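Local coordinates for protein AAR187Cp (PDB 3ZIL) that probably regulates sister-chromatid cohesion by acting on cohesin, with this all-helical Wap1-domain fragment making up the C-terminal part of the fungal Wpl1 protein, at residues A[63-68]-A[92-97]; A[41-46]-A[69-74]; A[210-215]-A[242-247]; A[190-195]-A[231-236]. All coordinates share one frame; numbering follows the deposited sequence.

Contact 1 of 4, residues A[63-68]-A[92-97]; sequences YRHREV and DKIPLL
His65, on helix 54-72, reaches over to the chain leaving helix 81-93 and donates its NE2 proton to the backbone O of Ile94, 2.9 Å from NE2 to O. Its CG lies opposite the backbone N (chi1 -156°), which carries the imidazole off the helix flank toward residues 94-96. The N-H points fairly straight at the oxygen (158°) and the oxygen sits close to the ring plane, yet the ring approaches from above the plane of the Ile94 carbonyl. Next along the same edge, His65 CE1 comes to 3.3 Å from Pro95 O, so two successive carbonyls line the rim of one ring. Leu96 covers a face: its CD2 makes a CH-pi contact 3.9 Å from the ring centroid, close to the normal. Ile94 CG1 is tucked between the backbone N and the carbonyl carbon (chi1 50°), which sends CD1 back to the helix, where it meets Val68 CG1 at 3.9 Å. With an alanine in place of His65, the Ile94 carbonyl would probably lose this donor and Leu96 CD2 the ring beneath it, leaving a gap between helix and loop. Ile94 is the first residue to leave helical geometry, so the histidine holds the chain just where it breaks out of helix 81-93, a side-chain-to-backbone tie between consecutive helices of the all-helical Wap1 domain.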
loop_
_atom_site.group_PDB
_atom_site.type_symbol
_atom_site.label_atom_id
_atom_site.label_comp_id
_atom_site.label_asym_id
_atom_site.label_seq_id
_atom_site.Cartn_x
_atom_site.Cartn_y
_atom_site.Cartn_z
ATOM N N TYR A 63 -22.164 -5.071 27.860
ATOM C CA TYR A 63 -22.047 -5.486 29.228
ATOM C C TYR A 63 -20.835 -6.299 29.543
ATOM O O TYR A 63 -20.470 -6.319 30.706
ATOM C CB TYR A 63 -23.216 -6.356 29.667
ATOM C CG TYR A 63 -24.531 -5.688 29.550
ATOM C CD1 TYR A 63 -24.799 -4.495 30.227
ATOM C CD2 TYR A 63 -25.544 -6.266 28.771
ATOM C CE1 TYR A 63 -26.028 -3.873 30.104
ATOM C CE2 TYR A 63 -26.772 -5.695 28.672
ATOM C CZ TYR A 63 -27.003 -4.513 29.348
ATOM O OH TYR A 63 -28.218 -3.955 29.218
ATOM N N ARG A 64 -20.287 -7.053 28.578
ATOM C CA ARG A 64 -19.116 -7.865 28.886
ATOM C C ARG A 64 -17.945 -7.713 27.917
ATOM O O ARG A 64 -17.204 -8.630 27.725
ATOM C CB ARG A 64 -19.553 -9.345 29.071
ATOM C CG ARG A 64 -20.601 -9.374 30.170
ATOM C CD ARG A 64 -20.983 -10.770 30.565
ATOM N NE ARG A 64 -19.870 -11.473 31.159
ATOM C CZ ARG A 64 -19.955 -12.718 31.609
ATOM N NH1 ARG A 64 -21.100 -13.394 31.535
ATOM N NH2 ARG A 64 -18.890 -13.280 32.116
ATOM N N HIS A 65 -17.814 -6.553 27.282
ATOM C CA HIS A 65 -16.877 -6.401 26.219
ATOM C C HIS A 65 -15.434 -6.620 26.716
ATOM O O HIS A 65 -14.656 -7.411 26.144
ATOM C CB HIS A 65 -17.073 -5.029 25.591
ATOM C CG HIS A 65 -16.603 -4.942 24.160
ATOM N ND1 HIS A 65 -16.711 -3.806 23.413
ATOM C CD2 HIS A 65 -15.993 -5.923 23.329
ATOM C CE1 HIS A 65 -16.209 -4.050 22.177
ATOM N NE2 HIS A 65 -15.752 -5.354 22.146
ATOM N N ARG A 66 -15.051 -5.991 27.819
ATOM C CA ARG A 66 -13.677 -6.169 28.289
ATOM C C ARG A 66 -13.350 -7.598 28.707
ATOM O O ARG A 66 -12.265 -8.063 28.422
ATOM C CB ARG A 66 -13.325 -5.261 29.468
ATOM C CG ARG A 66 -12.072 -5.847 30.162
ATOM C CD ARG A 66 -11.855 -5.443 31.588
ATOM N NE ARG A 66 -12.978 -5.705 32.491
ATOM C CZ ARG A 66 -13.083 -6.843 33.166
ATOM N NH1 ARG A 66 -12.180 -7.810 32.981
ATOM N NH2 ARG A 66 -14.084 -7.025 33.996
ATOM N N GLU A 67 -14.265 -8.323 29.347
ATOM C CA GLU A 67 -13.903 -9.673 29.792
ATOM C C GLU A 67 -13.804 -10.613 28.544
ATOM O O GLU A 67 -12.887 -11.480 28.475
ATOM C CB GLU A 67 -14.966 -10.242 30.766
ATOM C CG GLU A 67 -14.589 -11.572 31.381
ATOM C CD GLU A 67 -15.739 -12.282 32.089
ATOM O OE1 GLU A 67 -16.772 -11.631 32.359
ATOM O OE2 GLU A 67 -15.615 -13.502 32.363
ATOM N N VAL A 68 -14.757 -10.474 27.595
ATOM C CA VAL A 68 -14.706 -11.340 26.394
ATOM C C VAL A 68 -13.369 -11.065 25.612
ATOM O O VAL A 68 -12.694 -11.977 25.156
ATOM C CB VAL A 68 -16.007 -11.166 25.506
ATOM C CG1 VAL A 68 -15.897 -11.788 24.098
ATOM C CG2 VAL A 68 -17.159 -11.791 26.225
ATOM N N ASP A 92 -12.829 -8.156 14.398
ATOM C CA ASP A 92 -13.761 -7.597 13.417
ATOM C C ASP A 92 -15.255 -7.568 13.854
ATOM O O ASP A 92 -15.952 -6.669 13.467
ATOM C CB ASP A 92 -13.592 -8.333 12.112
ATOM C CG ASP A 92 -14.302 -7.672 10.924
ATOM O OD1 ASP A 92 -14.353 -6.414 10.873
ATOM O OD2 ASP A 92 -14.751 -8.475 10.006
ATOM N N LYS A 93 -15.724 -8.516 14.659
ATOM C CA LYS A 93 -17.152 -8.648 14.953
ATOM C C LYS A 93 -17.496 -7.727 16.114
ATOM O O LYS A 93 -18.578 -7.167 16.116
ATOM C CB LYS A 93 -17.480 -10.098 15.360
ATOM C CG LYS A 93 -18.967 -10.410 15.393
ATOM C CD LYS A 93 -19.688 -10.068 14.089
ATOM C CE LYS A 93 -21.164 -9.893 14.399
ATOM N NZ LYS A 93 -21.920 -10.391 13.232
ATOM N N ILE A 94 -16.565 -7.517 17.062
ATOM C CA ILE A 94 -16.849 -6.668 18.245
ATOM C C ILE A 94 -15.609 -5.908 18.530
ATOM O O ILE A 94 -14.902 -6.170 19.548
ATOM C CB ILE A 94 -17.232 -7.495 19.509
ATOM C CG1 ILE A 94 -16.185 -8.630 19.732
ATOM C CG2 ILE A 94 -18.698 -8.010 19.380
ATOM C CD1 ILE A 94 -16.255 -9.312 21.129
ATOM N N PRO A 95 -15.298 -4.979 17.625
ATOM C CA PRO A 95 -14.094 -4.186 17.734
ATOM C C PRO A 95 -14.183 -3.261 18.961
ATOM O O PRO A 95 -15.272 -2.756 19.291
ATOM C CB PRO A 95 -14.129 -3.333 16.419
ATOM C CG PRO A 95 -15.592 -3.284 16.035
ATOM C CD PRO A 95 -16.033 -4.704 16.368
ATOM N N LEU A 96 -13.068 -3.028 19.645
ATOM C CA LEU A 96 -13.027 -1.970 20.680
ATOM C C LEU A 96 -12.985 -0.604 19.988
ATOM O O LEU A 96 -12.728 -0.539 18.770
ATOM C CB LEU A 96 -11.748 -2.090 21.538
ATOM C CG LEU A 96 -11.479 -3.454 22.175
ATOM C CD1 LEU A 96 -10.053 -3.493 22.695
ATOM C CD2 LEU A 96 -12.512 -3.657 23.289
ATOM N N LEU A 97 -13.231 0.491 20.744
ATOM C CA LEU A 97 -13.090 1.820 20.166
ATOM C C LEU A 97 -11.671 1.983 19.692
ATOM O O LEU A 97 -10.777 1.322 20.273
ATOM C CB LEU A 97 -13.341 2.873 21.246
ATOM C CG LEU A 97 -14.629 2.840 22.058
ATOM C CD1 LEU A 97 -14.444 3.642 23.387
ATOM C CD2 LEU A 97 -15.740 3.345 21.147
#

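Contact 2 of 4, residues A[41-46]-A[69-74]; sequences NNMLRL and WEWCFQ
Met43 lies against Trp71 and Cys72, and its side chain can be followed all the way across the contact. CB rests near the far end of the indole, 3.9 Å from Trp71 CH2, while the Met43 backbone N stands at the edge of the same ring. CG runs opposite the backbone N (chi1 -177°), and CG and SD carry the chain on; the side chain as a whole also touches Leu86 and Gln87 of helix 81-93. A bend at the last torsion turns the methyl back: CE sits 4.0 Å from Trp71 CZ3 and 3.5 Å from the backbone O of Cys72. The methyl only packs beside that oxygen, whose hydrogen bonds come from Arg39 and Gln87. The residue before Met43 and one a turn later complete the contact. Asn42 CB lies 4.0 Å from Trp71 CH2, its amide oxygen bonded to the Ser29 hydroxyl, and Leu46 CD2 meets Cys72 SG at 3.8 Å. The indole is fixed from outside as well, by a bond from NE1 to Ser29 O and a cation-pi contact with Arg39. Together these side chains seal the interior of an antiparallel alpha-hairpin, helix 36-52 followed by helix 54-72 after a very short turn.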
loop_
_atom_site.group_PDB
_atom_site.type_symbol
_atom_site.label_atom_id
_atom_site.label_comp_id
_atom_site.label_asym_id
_atom_site.label_seq_id
_atom_site.Cartn_x
_atom_site.Cartn_y
_atom_site.Cartn_z
ATOM N N ASN A 41 -11.585 -24.699 21.131
ATOM C CA ASN A 41 -12.923 -25.218 20.915
ATOM C C ASN A 41 -13.999 -24.314 21.502
ATOM O O ASN A 41 -15.052 -24.079 20.861
ATOM C CB ASN A 41 -13.034 -26.668 21.430
ATOM C CG ASN A 41 -12.356 -27.679 20.460
ATOM O OD1 ASN A 41 -11.749 -27.291 19.458
ATOM N ND2 ASN A 41 -12.427 -28.930 20.768
ATOM N N ASN A 42 -13.735 -23.778 22.700
ATOM C CA ASN A 42 -14.647 -22.802 23.265
ATOM C C ASN A 42 -14.655 -21.572 22.345
ATOM O O ASN A 42 -15.709 -20.980 22.149
ATOM C CB ASN A 42 -14.255 -22.366 24.690
ATOM C CG ASN A 42 -14.540 -23.480 25.737
ATOM O OD1 ASN A 42 -14.183 -23.368 26.870
ATOM N ND2 ASN A 42 -15.181 -24.511 25.330
ATOM N N MET A 43 -13.498 -21.170 21.839
ATOM C CA MET A 43 -13.478 -19.885 21.015
ATOM C C MET A 43 -14.309 -20.135 19.737
ATOM O O MET A 43 -15.067 -19.246 19.242
ATOM C CB MET A 43 -12.019 -19.428 20.706
ATOM C CG MET A 43 -11.966 -18.058 19.928
ATOM S SD MET A 43 -10.167 -17.701 19.764
ATOM C CE MET A 43 -9.632 -17.347 21.442
ATOM N N LEU A 44 -14.156 -21.334 19.183
ATOM C CA LEU A 44 -14.949 -21.693 17.998
ATOM C C LEU A 44 -16.449 -21.605 18.211
ATOM O O LEU A 44 -17.231 -21.008 17.411
ATOM C CB LEU A 44 -14.540 -23.082 17.464
ATOM C CG LEU A 44 -15.370 -23.688 16.295
ATOM C CD1 LEU A 44 -15.242 -22.682 15.120
ATOM C CD2 LEU A 44 -14.900 -25.078 15.871
ATOM N N ARG A 45 -16.878 -22.178 19.317
ATOM C CA ARG A 45 -18.236 -22.207 19.668
ATOM C C ARG A 45 -18.738 -20.783 19.944
ATOM O O ARG A 45 -19.870 -20.430 19.582
ATOM C CB ARG A 45 -18.364 -23.156 20.853
ATOM C CG ARG A 45 -19.706 -23.088 21.569
ATOM C CD ARG A 45 -19.788 -24.321 22.518
ATOM N NE ARG A 45 -21.126 -24.386 23.048
ATOM C CZ ARG A 45 -21.523 -25.118 24.076
ATOM N NH1 ARG A 45 -20.666 -25.893 24.735
ATOM N NH2 ARG A 45 -22.809 -25.037 24.464
ATOM N N LEU A 46 -17.888 -19.925 20.522
ATOM C CA LEU A 46 -18.262 -18.520 20.745
ATOM C C LEU A 46 -18.486 -17.723 19.437
ATOM O O LEU A 46 -19.499 -16.958 19.308
ATOM C CB LEU A 46 -17.195 -17.844 21.589
ATOM C CG LEU A 46 -17.233 -16.321 21.737
ATOM C CD1 LEU A 46 -18.524 -15.938 22.446
ATOM C CD2 LEU A 46 -15.940 -15.728 22.377
ATOM N N TRP A 69 -12.988 -9.789 25.499
ATOM C CA TRP A 69 -11.809 -9.396 24.726
ATOM C C TRP A 69 -10.572 -9.920 25.396
ATOM O O TRP A 69 -9.715 -10.452 24.727
ATOM C CB TRP A 69 -11.715 -7.872 24.619
ATOM C CG TRP A 69 -10.662 -7.343 23.632
ATOM C CD1 TRP A 69 -9.308 -7.023 23.880
ATOM C CD2 TRP A 69 -10.866 -7.084 22.193
ATOM N NE1 TRP A 69 -8.673 -6.596 22.727
ATOM C CE2 TRP A 69 -9.585 -6.559 21.677
ATOM C CE3 TRP A 69 -11.972 -7.165 21.329
ATOM C CZ2 TRP A 69 -9.445 -6.164 20.363
ATOM C CZ3 TRP A 69 -11.827 -6.742 20.000
ATOM C CH2 TRP A 69 -10.592 -6.263 19.527
ATOM N N GLU A 70 -10.453 -9.729 26.717
ATOM C CA GLU A 70 -9.216 -10.171 27.407
ATOM C C GLU A 70 -9.112 -11.695 27.367
ATOM O O GLU A 70 -8.003 -12.245 27.286
ATOM C CB GLU A 70 -9.138 -9.648 28.848
ATOM C CG GLU A 70 -8.897 -8.145 28.904
ATOM C CD GLU A 70 -8.710 -7.575 30.327
ATOM O OE1 GLU A 70 -8.910 -8.287 31.337
ATOM O OE2 GLU A 70 -8.358 -6.381 30.428
ATOM N N TRP A 71 -10.261 -12.360 27.411
ATOM C CA TRP A 71 -10.299 -13.808 27.250
ATOM C C TRP A 71 -9.851 -14.218 25.862
ATOM O O TRP A 71 -8.917 -15.043 25.750
ATOM C CB TRP A 71 -11.689 -14.418 27.613
ATOM C CG TRP A 71 -11.657 -15.923 27.530
ATOM C CD1 TRP A 71 -11.285 -16.808 28.523
ATOM C CD2 TRP A 71 -11.914 -16.754 26.350
ATOM N NE1 TRP A 71 -11.369 -18.125 28.077
ATOM C CE2 TRP A 71 -11.758 -18.152 26.785
ATOM C CE3 TRP A 71 -12.359 -16.490 25.032
ATOM C CZ2 TRP A 71 -11.935 -19.218 25.915
ATOM C CZ3 TRP A 71 -12.537 -17.570 24.170
ATOM C CH2 TRP A 71 -12.328 -18.908 24.594
ATOM N N CYS A 72 -10.416 -13.621 24.792
ATOM C CA CYS A 72 -10.013 -14.017 23.443
ATOM C C CYS A 72 -8.521 -13.735 23.202
ATOM O O CYS A 72 -7.856 -14.497 22.521
ATOM C CB CYS A 72 -10.836 -13.337 22.315
ATOM S SG CYS A 72 -12.618 -13.787 22.389
ATOM N N PHE A 73 -7.990 -12.648 23.735
ATOM C CA PHE A 73 -6.633 -12.207 23.279
ATOM C C PHE A 73 -5.620 -12.413 24.343
ATOM O O PHE A 73 -4.559 -11.853 24.283
ATOM C CB PHE A 73 -6.624 -10.769 22.745
ATOM C CG PHE A 73 -7.493 -10.609 21.533
ATOM C CD1 PHE A 73 -7.073 -11.095 20.312
ATOM C CD2 PHE A 73 -8.787 -10.059 21.629
ATOM C CE1 PHE A 73 -7.899 -10.964 19.170
ATOM C CE2 PHE A 73 -9.606 -9.936 20.514
ATOM C CZ PHE A 73 -9.167 -10.426 19.278
ATOM N N GLN A 74 -5.944 -13.263 25.312
ATOM C CA GLN A 74 -4.996 -13.514 26.449
ATOM C C GLN A 74 -3.658 -14.119 25.927
ATOM O O GLN A 74 -2.568 -13.780 26.396
ATOM C CB GLN A 74 -5.639 -14.434 27.528
ATOM C CG GLN A 74 -4.855 -14.375 28.833
ATOM C CD GLN A 74 -5.316 -15.387 29.880
ATOM O OE1 GLN A 74 -6.234 -16.184 29.639
ATOM N NE2 GLN A 74 -4.701 -15.331 31.072
#

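Contact 3 of 4, residues A[210-215]-A[242-247]; sequences AFQTLA and ELSADL
Gln212 and Ser244 meet because both first torsions put the next atom opposite the carbonyl carbon, beside the backbone N (chi1 -65° in Gln212, -50° in Ser244). From CG onward the glutamine is extended, which delivers its amide to the serine hydroxyl: NE2 donates to Ser244 OG over 3.0 Å. The bond is almost straight (172°), and the oxygen lies in the plane of the amide. Phe211, one residue earlier, brings its ring to the other part of the serine, with Phe211 CD2 3.5 Å from Ser244 CB. The aliphatic stem of the glutamine is crossed at about a right angle by Leu247, whose CD1 touches Gln212 CG at 3.7 Å. Leu243 O is also near the amide, but the angle is too poor for a bond. Phe211 belongs to a wider apolar core, touching Leu231, Thr235, Leu248 and Leu251. The serine hydroxyl is occupied in both roles: it hydrogen-bonds Val240 O one turn back, a carbonyl that can only accept, and takes the glutamine N-H in return. This small buried oxygen is thereby satisfied, linking helix 201-215 to the end of helix 238-243 at the boundary between an apolar core and a partly exposed rim.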
loop_
_atom_site.group_PDB
_atom_site.type_symbol
_atom_site.label_atom_id
_atom_site.label_comp_id
_atom_site.label_asym_id
_atom_site.label_seq_id
_atom_site.Cartn_x
_atom_site.Cartn_y
_atom_site.Cartn_z
ATOM N N ALA A 210 12.604 -2.992 0.190
ATOM C CA ALA A 210 11.258 -3.009 -0.320
ATOM C C ALA A 210 11.235 -2.429 -1.750
ATOM O O ALA A 210 10.509 -2.924 -2.645
ATOM C CB ALA A 210 10.325 -2.151 0.597
ATOM N N PHE A 211 11.942 -1.322 -1.956
ATOM C CA PHE A 211 11.954 -0.740 -3.293
ATOM C C PHE A 211 12.563 -1.756 -4.343
ATOM O O PHE A 211 12.007 -2.014 -5.391
ATOM C CB PHE A 211 12.771 0.557 -3.290
ATOM C CG PHE A 211 13.037 1.101 -4.672
ATOM C CD1 PHE A 211 12.073 1.791 -5.365
ATOM C CD2 PHE A 211 14.304 0.825 -5.314
ATOM C CE1 PHE A 211 12.323 2.267 -6.656
ATOM C CE2 PHE A 211 14.554 1.325 -6.600
ATOM C CZ PHE A 211 13.560 2.014 -7.282
ATOM N N GLN A 212 13.652 -2.397 -3.980
ATOM C CA GLN A 212 14.240 -3.376 -4.911
ATOM C C GLN A 212 13.246 -4.516 -5.158
ATOM O O GLN A 212 13.176 -5.067 -6.268
ATOM C CB GLN A 212 15.535 -3.871 -4.323
ATOM C CG GLN A 212 16.527 -2.697 -4.253
ATOM C CD GLN A 212 17.784 -3.004 -3.472
ATOM O OE1 GLN A 212 18.086 -4.187 -3.192
ATOM N NE2 GLN A 212 18.523 -1.938 -3.050
ATOM N N THR A 213 12.441 -4.863 -4.149
ATOM C CA THR A 213 11.502 -5.907 -4.373
ATOM C C THR A 213 10.422 -5.483 -5.320
ATOM O O THR A 213 10.101 -6.221 -6.251
ATOM C CB THR A 213 10.890 -6.395 -3.089
ATOM O OG1 THR A 213 11.945 -6.924 -2.300
ATOM C CG2 THR A 213 9.879 -7.461 -3.329
ATOM N N LEU A 214 9.850 -4.312 -5.094
ATOM C CA LEU A 214 8.720 -3.854 -5.920
ATOM C C LEU A 214 9.231 -3.542 -7.322
ATOM O O LEU A 214 8.553 -3.810 -8.309
ATOM C CB LEU A 214 8.042 -2.633 -5.279
ATOM C CG LEU A 214 7.421 -2.875 -3.904
ATOM C CD1 LEU A 214 6.816 -1.525 -3.515
ATOM C CD2 LEU A 214 6.304 -3.937 -3.987
ATOM N N ALA A 215 10.448 -3.026 -7.406
ATOM C CA ALA A 215 11.005 -2.664 -8.741
ATOM C C ALA A 215 11.287 -3.956 -9.563
ATOM O O ALA A 215 11.349 -3.886 -10.802
ATOM C CB ALA A 215 12.262 -1.859 -8.561
ATOM N N GLU A 242 19.978 5.935 -4.232
ATOM C CA GLU A 242 21.424 5.601 -4.225
ATOM C C GLU A 242 21.746 4.166 -3.883
ATOM O O GLU A 242 22.576 3.434 -4.585
ATOM C CB GLU A 242 22.096 6.485 -3.180
ATOM C CG GLU A 242 22.157 7.873 -3.738
ATOM C CD GLU A 242 22.623 8.891 -2.724
ATOM O OE1 GLU A 242 23.138 8.502 -1.642
ATOM O OE2 GLU A 242 22.478 10.092 -3.027
ATOM N N LEU A 243 21.110 3.690 -2.840
ATOM C CA LEU A 243 21.305 2.266 -2.483
ATOM C C LEU A 243 20.799 1.272 -3.558
ATOM O O LEU A 243 21.192 0.082 -3.581
ATOM C CB LEU A 243 20.712 1.935 -1.097
ATOM C CG LEU A 243 21.348 2.630 0.133
ATOM C CD1 LEU A 243 20.419 2.528 1.343
ATOM C CD2 LEU A 243 22.758 2.055 0.459
ATOM N N SER A 244 19.925 1.743 -4.452
ATOM C CA SER A 244 19.321 0.848 -5.462
ATOM C C SER A 244 19.653 1.275 -6.900
ATOM O O SER A 244 18.910 0.905 -7.862
ATOM C CB SER A 244 17.790 0.911 -5.272
ATOM O OG SER A 244 17.480 0.704 -3.896
ATOM N N ALA A 245 20.772 1.986 -7.066
ATOM C CA ALA A 245 20.963 2.798 -8.301
ATOM C C ALA A 245 21.050 1.923 -9.547
ATOM O O ALA A 245 20.679 2.401 -10.613
ATOM C CB ALA A 245 22.178 3.671 -8.237
ATOM N N ASP A 246 21.560 0.691 -9.407
ATOM C CA ASP A 246 21.818 -0.167 -10.550
ATOM C C ASP A 246 20.502 -0.718 -11.166
ATOM O O ASP A 246 20.483 -1.197 -12.298
ATOM C CB ASP A 246 22.734 -1.291 -10.164
ATOM C CG ASP A 246 22.233 -2.091 -8.927
ATOM O OD1 ASP A 246 22.345 -1.639 -7.759
ATOM O OD2 ASP A 246 21.721 -3.202 -9.160
ATOM N N LEU A 247 19.419 -0.643 -10.399
ATOM C CA LEU A 247 18.054 -1.027 -10.875
ATOM C C LEU A 247 17.279 0.090 -11.595
ATOM O O LEU A 247 16.212 -0.144 -12.165
ATOM C CB LEU A 247 17.207 -1.463 -9.699
ATOM C CG LEU A 247 17.791 -2.676 -8.984
ATOM C CD1 LEU A 247 16.866 -3.085 -7.893
ATOM C CD2 LEU A 247 18.008 -3.874 -9.937
#

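Contact 4 of 4, residues A[190-195]-A[231-236]; sequences LLENNI and LIKLTN
Ile195 and Lys233 slide past each other in opposite directions, and this is the tight part: Ile195 CD1 lies 3.8 Å from Lys233 CB and 3.6 Å from Leu234 CD2. The lysine, extended from CG outward, crosses Glu192, with its CD 3.8 Å from Glu192 CG. Its ammonium donates to Glu192 O, 3.0 Å from NZ, coming from the face of that carbonyl opposite to the one used by Ile195 N; a weaker bond runs from NZ to Ile195 O. The polar end is looser. Glu192 OE2 and Lys233 NZ stay 5.2 Å apart, joined by a water that accepts from NZ and donates to OE2. A methionine in place of Lys233 would probably leave Glu192 O with one donor fewer and the water and carboxylate without their cationic partner. A bound peptide packs on both Glu192 and Lys233. Helices 185-193 and 225-235, with helix 201-215 between them in sequence, meet here near the chain's centre; Leu234 reaches Tyr207 of 201-215, Leu190 helix 147-158 and Ile232 helix 272-289.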
loop_
_atom_site.group_PDB
_atom_site.type_symbol
_atom_site.label_atom_id
_atom_site.label_comp_id
_atom_site.label_asym_id
_atom_site.label_seq_id
_atom_site.Cartn_x
_atom_site.Cartn_y
_atom_site.Cartn_z
ATOM N N LEU A 190 -1.143 -0.539 3.566
ATOM C CA LEU A 190 -0.382 -0.714 4.757
ATOM C C LEU A 190 1.172 -0.497 4.604
ATOM O O LEU A 190 1.829 0.053 5.478
ATOM C CB LEU A 190 -0.609 -2.178 5.207
ATOM C CG LEU A 190 -1.954 -2.577 5.704
ATOM C CD1 LEU A 190 -2.020 -4.090 5.774
ATOM C CD2 LEU A 190 -2.280 -1.823 7.038
ATOM N N LEU A 191 1.738 -0.982 3.506
ATOM C CA LEU A 191 3.119 -0.728 3.152
ATOM C C LEU A 191 3.360 0.810 3.099
ATOM O O LEU A 191 4.255 1.325 3.766
ATOM C CB LEU A 191 3.464 -1.407 1.820
ATOM C CG LEU A 191 4.993 -1.513 1.433
ATOM C CD1 LEU A 191 5.088 -2.524 0.247
ATOM C CD2 LEU A 191 5.632 -0.140 1.122
ATOM N N GLU A 192 2.536 1.519 2.348
ATOM C CA GLU A 192 2.642 2.956 2.158
ATOM C C GLU A 192 2.531 3.701 3.488
ATOM O O GLU A 192 3.333 4.537 3.812
ATOM C CB GLU A 192 1.553 3.423 1.210
ATOM C CG GLU A 192 1.668 4.809 0.633
ATOM C CD GLU A 192 0.374 5.308 0.017
ATOM O OE1 GLU A 192 -0.360 4.587 -0.621
ATOM O OE2 GLU A 192 0.115 6.457 0.195
ATOM N N ASN A 193 1.536 3.333 4.264
ATOM C CA ASN A 193 1.363 3.950 5.565
ATOM C C ASN A 193 2.382 3.593 6.637
ATOM O O ASN A 193 2.330 4.177 7.687
ATOM C CB ASN A 193 -0.081 3.833 6.081
ATOM C CG ASN A 193 -1.044 4.549 5.157
ATOM O OD1 ASN A 193 -2.061 4.016 4.740
ATOM N ND2 ASN A 193 -0.667 5.709 4.745
ATOM N N ASN A 194 3.332 2.691 6.359
ATOM C CA ASN A 194 4.326 2.365 7.341
ATOM C C ASN A 194 5.715 2.899 6.915
ATOM O O ASN A 194 6.725 2.526 7.483
ATOM C CB ASN A 194 4.350 0.854 7.557
ATOM C CG ASN A 194 3.330 0.399 8.597
ATOM O OD1 ASN A 194 3.684 0.302 9.752
ATOM N ND2 ASN A 194 2.047 0.173 8.196
ATOM N N ILE A 195 5.724 3.753 5.892
ATOM C CA ILE A 195 6.898 4.490 5.475
ATOM C C ILE A 195 6.831 5.836 6.251
ATOM O O ILE A 195 5.868 6.574 6.093
ATOM C CB ILE A 195 6.839 4.782 3.958
ATOM C CG1 ILE A 195 6.971 3.472 3.155
ATOM C CG2 ILE A 195 7.902 5.800 3.545
ATOM C CD1 ILE A 195 6.753 3.703 1.664
ATOM N N LEU A 231 5.936 2.879 -4.636
ATOM C CA LEU A 231 7.221 3.160 -5.304
ATOM C C LEU A 231 7.526 4.663 -5.233
ATOM O O LEU A 231 8.692 5.090 -4.967
ATOM C CB LEU A 231 7.268 2.680 -6.757
ATOM C CG LEU A 231 7.423 1.187 -7.013
ATOM C CD1 LEU A 231 6.951 0.758 -8.393
ATOM C CD2 LEU A 231 8.875 0.655 -6.697
ATOM N N ILE A 232 6.497 5.469 -5.429
ATOM C CA ILE A 232 6.702 6.938 -5.323
ATOM C C ILE A 232 7.166 7.301 -3.861
ATOM O O ILE A 232 8.246 7.903 -3.649
ATOM C CB ILE A 232 5.404 7.689 -5.673
ATOM C CG1 ILE A 232 5.133 7.594 -7.162
ATOM C CG2 ILE A 232 5.461 9.092 -5.119
ATOM C CD1 ILE A 232 3.738 8.018 -7.533
ATOM N N LYS A 233 6.374 6.875 -2.889
ATOM C CA LYS A 233 6.678 7.083 -1.521
ATOM C C LYS A 233 8.044 6.601 -1.115
ATOM O O LYS A 233 8.699 7.286 -0.409
ATOM C CB LYS A 233 5.605 6.581 -0.555
ATOM C CG LYS A 233 5.596 7.378 0.746
ATOM C CD LYS A 233 4.315 7.380 1.550
ATOM C CE LYS A 233 4.525 7.925 2.948
ATOM N NZ LYS A 233 3.534 7.518 3.971
ATOM N N LEU A 234 8.467 5.450 -1.592
ATOM C CA LEU A 234 9.812 4.963 -1.222
ATOM C C LEU A 234 10.892 5.842 -1.893
ATOM O O LEU A 234 11.897 6.161 -1.289
ATOM C CB LEU A 234 9.993 3.497 -1.582
ATOM C CG LEU A 234 9.091 2.412 -0.917
ATOM C CD1 LEU A 234 8.948 1.122 -1.768
ATOM C CD2 LEU A 234 9.715 2.149 0.434
ATOM N N THR A 235 10.650 6.229 -3.140
ATOM C CA THR A 235 11.603 7.022 -3.864
ATOM C C THR A 235 11.687 8.500 -3.453
ATOM O O THR A 235 12.539 9.226 -3.995
ATOM C CB THR A 235 11.483 6.847 -5.374
ATOM O OG1 THR A 235 10.142 7.104 -5.815
ATOM C CG2 THR A 235 11.909 5.455 -5.789
ATOM N N ASN A 236 10.829 8.938 -2.501
ATOM C CA ASN A 236 10.888 10.267 -1.936
ATOM C C ASN A 236 12.197 10.386 -1.155
ATOM O O ASN A 236 12.733 11.464 -1.004
ATOM C CB ASN A 236 9.717 10.555 -0.969
ATOM C CG ASN A 236 8.382 10.797 -1.678
ATOM O OD1 ASN A 236 8.338 11.148 -2.866
ATOM N ND2 ASN A 236 7.281 10.692 -0.921
HETATM O O HOH W 1 1.202 8.175 2.515
#

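In the fold
Contacts 1 and 2 share helix 54-72 near the N-terminal end and touch through Trp69, which packs on Ile94, Pro95 and Leu96. Contacts 3 and 4 adjoin in the same way through Phe211 and Leu214, which rest on Leu231, Leu234 and Thr235. The two pairs are separate: contact 1 lies about 33 Å from contact 4 and 43 Å from contact 3, centre to centre. Contact 2 is wholly buried and apolar across its segments. Contacts 1 and 4 are buried too, but each adds a polar side chain bonded to backbone carbonyl oxygen near a helix end: an imidazole on one carbonyl in contact 1, a lysine with water on two, the second weakly, in contact 4. Contact 3 is nearer the surface and relies on an amide-hydroxyl bond.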